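Local coordinates for uncharacterized HTH-type transcriptional regulator YydK (PDB 3BWG), which probably binds DNA through a winged helix-turn-helix domain and regulates transcription, at residues 17-22 against 69-74; 48-53 against 57-62. One frame throughout, in Å; residues are numbered along the deposited sequence.

Interaction 1 of 2, residues 17-22 against 69-74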
loop_
_atom_site.group_PDB
_atom_site.type_symbol
_atom_site.label_atom_id
_atom_site.label_comp_id
_atom_site.label_asym_id
_atom_site.label_seq_id
_atom_site.Cartn_x
_atom_site.Cartn_y
_atom_site.Cartn_z
ATOM N N TYR B 17 -11.069 -18.883 13.165
ATOM C CA TYR B 17 -10.133 -19.513 14.080
ATOM C C TYR B 17 -8.998 -18.549 14.516
ATOM O O TYR B 17 -8.612 -18.526 15.690
ATOM C CB TYR B 17 -9.565 -20.786 13.447
ATOM C CG TYR B 17 -8.507 -21.449 14.298
ATOM C CD1 TYR B 17 -7.159 -21.030 14.226
ATOM C CD2 TYR B 17 -8.851 -22.472 15.210
ATOM C CE1 TYR B 17 -6.172 -21.628 15.016
ATOM C CE2 TYR B 17 -7.872 -23.084 15.999
ATOM C CZ TYR B 17 -6.534 -22.653 15.902
ATOM O OH TYR B 17 -5.566 -23.238 16.678
ATOM N N ILE B 18 -8.474 -17.774 13.553
ATOM C CA ILE B 18 -7.405 -16.785 13.775
ATOM C C ILE B 18 -7.860 -15.679 14.757
ATOM O O ILE B 18 -7.174 -15.394 15.762
ATOM C CB ILE B 18 -6.907 -16.196 12.402
ATOM C CG1 ILE B 18 -5.935 -17.155 11.700
ATOM C CG2 ILE B 18 -6.249 -14.831 12.576
ATOM C CD1 ILE B 18 -5.630 -16.795 10.210
ATOM N N GLU B 19 -9.018 -15.079 14.447
ATOM C CA GLU B 19 -9.714 -14.104 15.303
ATOM C C GLU B 19 -9.940 -14.643 16.712
ATOM O O GLU B 19 -9.539 -14.019 17.699
ATOM C CB GLU B 19 -11.082 -13.744 14.702
ATOM C CG GLU B 19 -11.137 -12.504 13.815
ATOM C CD GLU B 19 -9.883 -12.260 12.970
ATOM O OE1 GLU B 19 -9.370 -11.120 13.061
ATOM O OE2 GLU B 19 -9.414 -13.172 12.212
ATOM N N GLU B 20 -10.556 -15.818 16.793
ATOM C CA GLU B 20 -11.001 -16.349 18.083
ATOM C C GLU B 20 -9.840 -16.686 18.982
ATOM O O GLU B 20 -9.888 -16.430 20.180
ATOM C CB GLU B 20 -11.872 -17.582 17.907
ATOM C CG GLU B 20 -13.234 -17.267 17.371
ATOM C CD GLU B 20 -14.094 -18.503 17.291
ATOM O OE1 GLU B 20 -15.245 -18.422 17.776
ATOM O OE2 GLU B 20 -13.617 -19.548 16.763
ATOM N N HIS B 21 -8.790 -17.257 18.404
ATOM C CA HIS B 21 -7.602 -17.548 19.186
ATOM C C HIS B 21 -6.711 -16.325 19.338
ATOM O O HIS B 21 -5.640 -16.421 19.943
ATOM C CB HIS B 21 -6.873 -18.766 18.634
ATOM C CG HIS B 21 -7.628 -20.041 18.854
ATOM N ND1 HIS B 21 -8.725 -20.394 18.095
ATOM C CD2 HIS B 21 -7.470 -21.024 19.771
ATOM C CE1 HIS B 21 -9.196 -21.553 18.525
ATOM N NE2 HIS B 21 -8.453 -21.955 19.542
ATOM N N GLN B 22 -7.188 -15.180 18.829
ATOM C CA GLN B 22 -6.461 -13.903 18.848
ATOM C C GLN B 22 -5.016 -14.042 18.358
ATOM O O GLN B 22 -4.108 -13.480 18.959
ATOM C CB GLN B 22 -6.451 -13.286 20.254
ATOM C CG GLN B 22 -7.791 -12.829 20.794
ATOM C CD GLN B 22 -7.658 -12.241 22.189
ATOM O OE1 GLN B 22 -7.212 -11.088 22.351
ATOM N NE2 GLN B 22 -8.025 -13.017 23.202
ATOM N N VAL B 69 0.449 -16.699 10.446
ATOM C CA VAL B 69 -0.455 -15.561 10.333
ATOM C C VAL B 69 0.367 -14.390 9.749
ATOM O O VAL B 69 1.484 -14.137 10.196
ATOM C CB VAL B 69 -1.115 -15.210 11.724
ATOM C CG1 VAL B 69 -2.007 -13.963 11.645
ATOM C CG2 VAL B 69 -1.969 -16.395 12.254
ATOM N N ARG B 70 -0.209 -13.706 8.767
ATOM C CA ARG B 70 0.412 -12.635 8.026
ATOM C C ARG B 70 -0.154 -11.282 8.457
ATOM O O ARG B 70 0.575 -10.279 8.477
ATOM C CB ARG B 70 0.183 -12.866 6.502
ATOM C CG ARG B 70 0.569 -11.694 5.533
ATOM C CD ARG B 70 2.008 -11.233 5.649
ATOM N NE ARG B 70 2.280 -9.966 4.920
ATOM C CZ ARG B 70 2.285 -8.732 5.457
ATOM N NH1 ARG B 70 2.017 -8.547 6.731
ATOM N NH2 ARG B 70 2.587 -7.667 4.708
ATOM N N LYS B 71 -1.445 -11.268 8.804
ATOM C CA LYS B 71 -2.177 -10.059 9.103
ATOM C C LYS B 71 -1.363 -9.224 10.057
ATOM O O LYS B 71 -0.857 -9.707 11.087
ATOM C CB LYS B 71 -3.555 -10.371 9.688
ATOM C CG LYS B 71 -3.605 -10.424 11.214
ATOM C CD LYS B 71 -4.679 -11.368 11.802
ATOM C CE LYS B 71 -6.045 -10.713 11.954
ATOM N NZ LYS B 71 -5.997 -9.780 13.093
ATOM N N HIS B 72 -1.234 -7.963 9.695
ATOM C CA HIS B 72 -0.461 -6.994 10.454
ATOM C C HIS B 72 -0.869 -6.942 11.946
ATOM O O HIS B 72 -2.037 -7.252 12.325
ATOM C CB HIS B 72 -0.625 -5.627 9.785
ATOM C CG HIS B 72 -2.024 -5.082 9.864
ATOM N ND1 HIS B 72 -2.498 -4.410 10.972
ATOM C CD2 HIS B 72 -3.040 -5.095 8.963
ATOM C CE1 HIS B 72 -3.756 -4.051 10.757
ATOM N NE2 HIS B 72 -4.098 -4.442 9.539
ATOM N N LYS B 73 0.094 -6.590 12.800
ATOM C CA LYS B 73 -0.205 -6.282 14.209
ATOM C C LYS B 73 -0.901 -4.916 14.298
ATOM O O LYS B 73 -1.040 -4.233 13.272
ATOM C CB LYS B 73 1.078 -6.291 15.005
ATOM C CG LYS B 73 1.619 -7.711 15.192
ATOM C CD LYS B 73 3.135 -7.751 15.348
ATOM C CE LYS B 73 3.552 -7.258 16.710
ATOM N NZ LYS B 73 4.951 -7.669 17.017
ATOM N N ARG B 74 -1.339 -4.528 15.500
ATOM C CA ARG B 74 -2.034 -3.241 15.770
ATOM C C ARG B 74 -3.463 -3.247 15.235
ATOM O O ARG B 74 -3.767 -3.944 14.279
ATOM C CB ARG B 74 -1.300 -2.039 15.187
ATOM C CG ARG B 74 0.183 -1.935 15.518
ATOM C CD ARG B 74 0.781 -0.658 14.948
ATOM N NE ARG B 74 2.218 -0.714 15.083
ATOM C CZ ARG B 74 3.043 0.323 15.002
ATOM N NH1 ARG B 74 2.595 1.556 14.758
ATOM N NH2 ARG B 74 4.346 0.103 15.144
#
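Ile18 and Val69 mark the nearest approach of the two backbones, their CA atoms 7.9 Å apart where the last turn of helix 6-20 meets the chain leaving strand 66-69; no hydrogen bond joins the segments, and side chains alone bridge them. Both branched residues turn toward each other and run alongside, pointing opposite ways, with Ile18 CG1 4.1 Å from Val69 CG2. Compact, beta-branched hydrocarbon side chains suit this buried place, having no polar group to satisfy; Leu23 and Leu29 help to fill it. The second branch of Ile18, CG2, lies opposite to the backbone N (CG1 at chi1 -80°) and meets the aliphatic part of Lys71, CG2 to CD 3.9 Å. In the winged helix-turn-helix fold expected of a GntR regulator, this joins the first helix to the chain leaving the wing hairpin. Lysine suits this partly exposed edge: its methylenes lie on isoleucine while its amine points on toward Glu19. Glu19 starts away from the loop, but a bend at chi2 (35°) swings its carboxylate back, giving a long salt bridge of 3.6 Å from OE1 to Lys71 NZ. The pairing is loose, since OE1 is as near to Lys71 CE (3.5 Å). Just beyond, Gln22 ends the helix in a Schellman motif.

Interaction 2 of 2, residues 48-53 against 57-62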
loop_
_atom_site.group_PDB
_atom_site.type_symbol
_atom_site.label_atom_id
_atom_site.label_comp_id
_atom_site.label_asym_id
_atom_site.label_seq_id
_atom_site.Cartn_x
_atom_site.Cartn_y
_atom_site.Cartn_z
ATOM N N LYS B 48 -6.042 -25.376 -1.651
ATOM C CA LYS B 48 -6.793 -24.285 -2.291
ATOM C C LYS B 48 -7.283 -23.217 -1.304
ATOM O O LYS B 48 -7.335 -22.030 -1.627
ATOM C CB LYS B 48 -7.985 -24.861 -3.079
ATOM C CG LYS B 48 -7.590 -25.696 -4.292
ATOM C CD LYS B 48 -8.779 -25.898 -5.243
ATOM C CE LYS B 48 -8.595 -27.114 -6.158
ATOM N NZ LYS B 48 -9.601 -27.108 -7.264
ATOM N N SER B 49 -7.660 -23.642 -0.104
ATOM C CA SER B 49 -8.023 -22.715 0.966
ATOM C C SER B 49 -6.799 -21.893 1.382
ATOM O O SER B 49 -6.873 -20.676 1.580
ATOM C CB SER B 49 -8.589 -23.476 2.158
ATOM O OG SER B 49 -9.755 -24.171 1.778
ATOM N N LEU B 50 -5.656 -22.561 1.454
ATOM C CA LEU B 50 -4.443 -21.875 1.814
ATOM C C LEU B 50 -4.040 -20.853 0.756
ATOM O O LEU B 50 -3.579 -19.778 1.139
ATOM C CB LEU B 50 -3.325 -22.868 2.173
ATOM C CG LEU B 50 -3.649 -23.778 3.379
ATOM C CD1 LEU B 50 -2.580 -24.836 3.555
ATOM C CD2 LEU B 50 -3.843 -22.988 4.664
ATOM N N GLU B 51 -4.239 -21.136 -0.549
ATOM C CA GLU B 51 -3.874 -20.117 -1.588
ATOM C C GLU B 51 -4.728 -18.870 -1.460
ATOM O O GLU B 51 -4.201 -17.750 -1.447
ATOM C CB GLU B 51 -3.983 -20.598 -3.032
ATOM C CG GLU B 51 -3.903 -22.089 -3.265
ATOM C CD GLU B 51 -2.475 -22.632 -3.303
ATOM O OE1 GLU B 51 -2.120 -23.287 -4.335
ATOM O OE2 GLU B 51 -1.738 -22.420 -2.296
ATOM N N LEU B 52 -6.044 -19.064 -1.378
ATOM C CA LEU B 52 -6.968 -17.956 -1.180
ATOM C C LEU B 52 -6.522 -17.021 -0.055
ATOM O O LEU B 52 -6.399 -15.819 -0.270
ATOM C CB LEU B 52 -8.384 -18.468 -0.910
ATOM C CG LEU B 52 -9.536 -17.458 -0.785
ATOM C CD1 LEU B 52 -9.547 -16.474 -1.964
ATOM C CD2 LEU B 52 -10.860 -18.216 -0.690
ATOM N N LEU B 53 -6.307 -17.588 1.135
ATOM C CA LEU B 53 -5.863 -16.856 2.323
ATOM C C LEU B 53 -4.565 -16.076 2.122
ATOM O O LEU B 53 -4.408 -14.952 2.637
ATOM C CB LEU B 53 -5.651 -17.847 3.458
ATOM C CG LEU B 53 -6.646 -17.990 4.602
ATOM C CD1 LEU B 53 -7.942 -17.188 4.425
ATOM C CD2 LEU B 53 -6.884 -19.452 4.817
ATOM N N GLY B 57 -3.609 -12.024 2.013
ATOM C CA GLY B 57 -2.689 -11.455 3.045
ATOM C C GLY B 57 -3.023 -11.876 4.475
ATOM O O GLY B 57 -2.598 -11.239 5.452
ATOM N N ALA B 58 -3.784 -12.970 4.585
ATOM C CA ALA B 58 -4.194 -13.521 5.863
ATOM C C ALA B 58 -3.083 -14.392 6.439
ATOM O O ALA B 58 -2.856 -14.388 7.636
ATOM C CB ALA B 58 -5.462 -14.317 5.689
ATOM N N ILE B 59 -2.373 -15.108 5.573
ATOM C CA ILE B 59 -1.312 -16.035 5.989
ATOM C C ILE B 59 -0.142 -15.919 5.045
ATOM O O ILE B 59 -0.288 -15.394 3.956
ATOM C CB ILE B 59 -1.786 -17.548 5.970
ATOM C CG1 ILE B 59 -2.052 -18.005 4.537
ATOM C CG2 ILE B 59 -3.019 -17.747 6.847
ATOM C CD1 ILE B 59 -2.355 -19.507 4.394
ATOM N N PHE B 60 1.011 -16.419 5.484
ATOM C CA PHE B 60 2.124 -16.705 4.613
ATOM C C PHE B 60 2.682 -18.106 4.922
ATOM O O PHE B 60 2.481 -18.647 6.008
ATOM C CB PHE B 60 3.220 -15.608 4.682
ATOM C CG PHE B 60 3.991 -15.581 5.980
ATOM C CD1 PHE B 60 3.491 -14.896 7.088
ATOM C CD2 PHE B 60 5.235 -16.195 6.076
ATOM C CE1 PHE B 60 4.195 -14.837 8.285
ATOM C CE2 PHE B 60 5.957 -16.149 7.276
ATOM C CZ PHE B 60 5.432 -15.467 8.378
ATOM N N GLN B 61 3.371 -18.693 3.954
ATOM C CA GLN B 61 3.901 -20.031 4.112
ATOM C C GLN B 61 5.414 -20.058 3.912
ATOM O O GLN B 61 5.924 -19.425 3.000
ATOM C CB GLN B 61 3.198 -20.956 3.131
ATOM C CG GLN B 61 1.676 -20.803 3.220
ATOM C CD GLN B 61 0.939 -22.001 2.680
ATOM O OE1 GLN B 61 0.177 -21.881 1.718
ATOM N NE2 GLN B 61 1.177 -23.175 3.277
ATOM N N VAL B 62 6.128 -20.744 4.801
ATOM C CA VAL B 62 7.569 -20.892 4.647
ATOM C C VAL B 62 7.904 -22.384 4.549
ATOM O O VAL B 62 7.810 -23.136 5.543
ATOM C CB VAL B 62 8.397 -20.133 5.737
ATOM C CG1 VAL B 62 7.920 -18.699 5.870
ATOM C CG2 VAL B 62 8.344 -20.817 7.072
#
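CG1 of Ile59 sits flanked by both backbone neighbours of its CA (chi1 67°), and the extended chi2 of 173° then carries CD1 against Leu50 of helix 43-55. The two side chains lie roughly perpendicular, Leu50 CD2 3.8 Å from Ile59 CD1. Ile59 CD1 also lies 3.5 Å from Leu50 O. One turn on, Leu53 CB packs 3.8 Å from Ile59 CG1, while its CD1 rests 4.0 Å from Ala58 CB. Alanine suits this spot, its single methyl fitting close to the helix end, 3.3 Å from Leu53 O. Ala58 N donates to that carbonyl at 2.8 Å, tilted 20° from its plane; this is the six-to-one bond of a Schellman motif, with Gly57 as the positive-phi residue, a conformation glycine adopts readily. Farther out, the side chain of Gln61 passes by Leu50, a polar residue at the partly exposed margin. Here helix 43-55, probably the recognition helix of a winged helix-turn-helix fold, gives way to the first strand of the wing hairpin. Helix 6-20 also packs on helix 43-55, Ile10 on Ser49 and Ile14 on Leu53; beside strand 59-62, Ile67 of the antiparallel strand 66-69 touches Leu50, Ile59 and Gln61.

Overall arrangement
From the N terminus the chain runs through helix 6-20, whose last turn supplies the first half of interaction 1, then through helices 32-39 and 43-55, the predicted helix-turn-helix region. Interaction 2 closes a short loop as helix 43-55 gives way to strand 59-62. The chain then returns along strand 66-69, and interaction 1 closes the longer loop that encloses interaction 2 entirely. Their centres lie 13 Å apart, and a probable hydrogen bond from Arg70 N to Ala58 O (3.0 Å) links them across the hairpin. Together they tie the hairpin to helices 6-20 and 43-55, while Phe60 and Arg70 reach Phe175 of the second subunit.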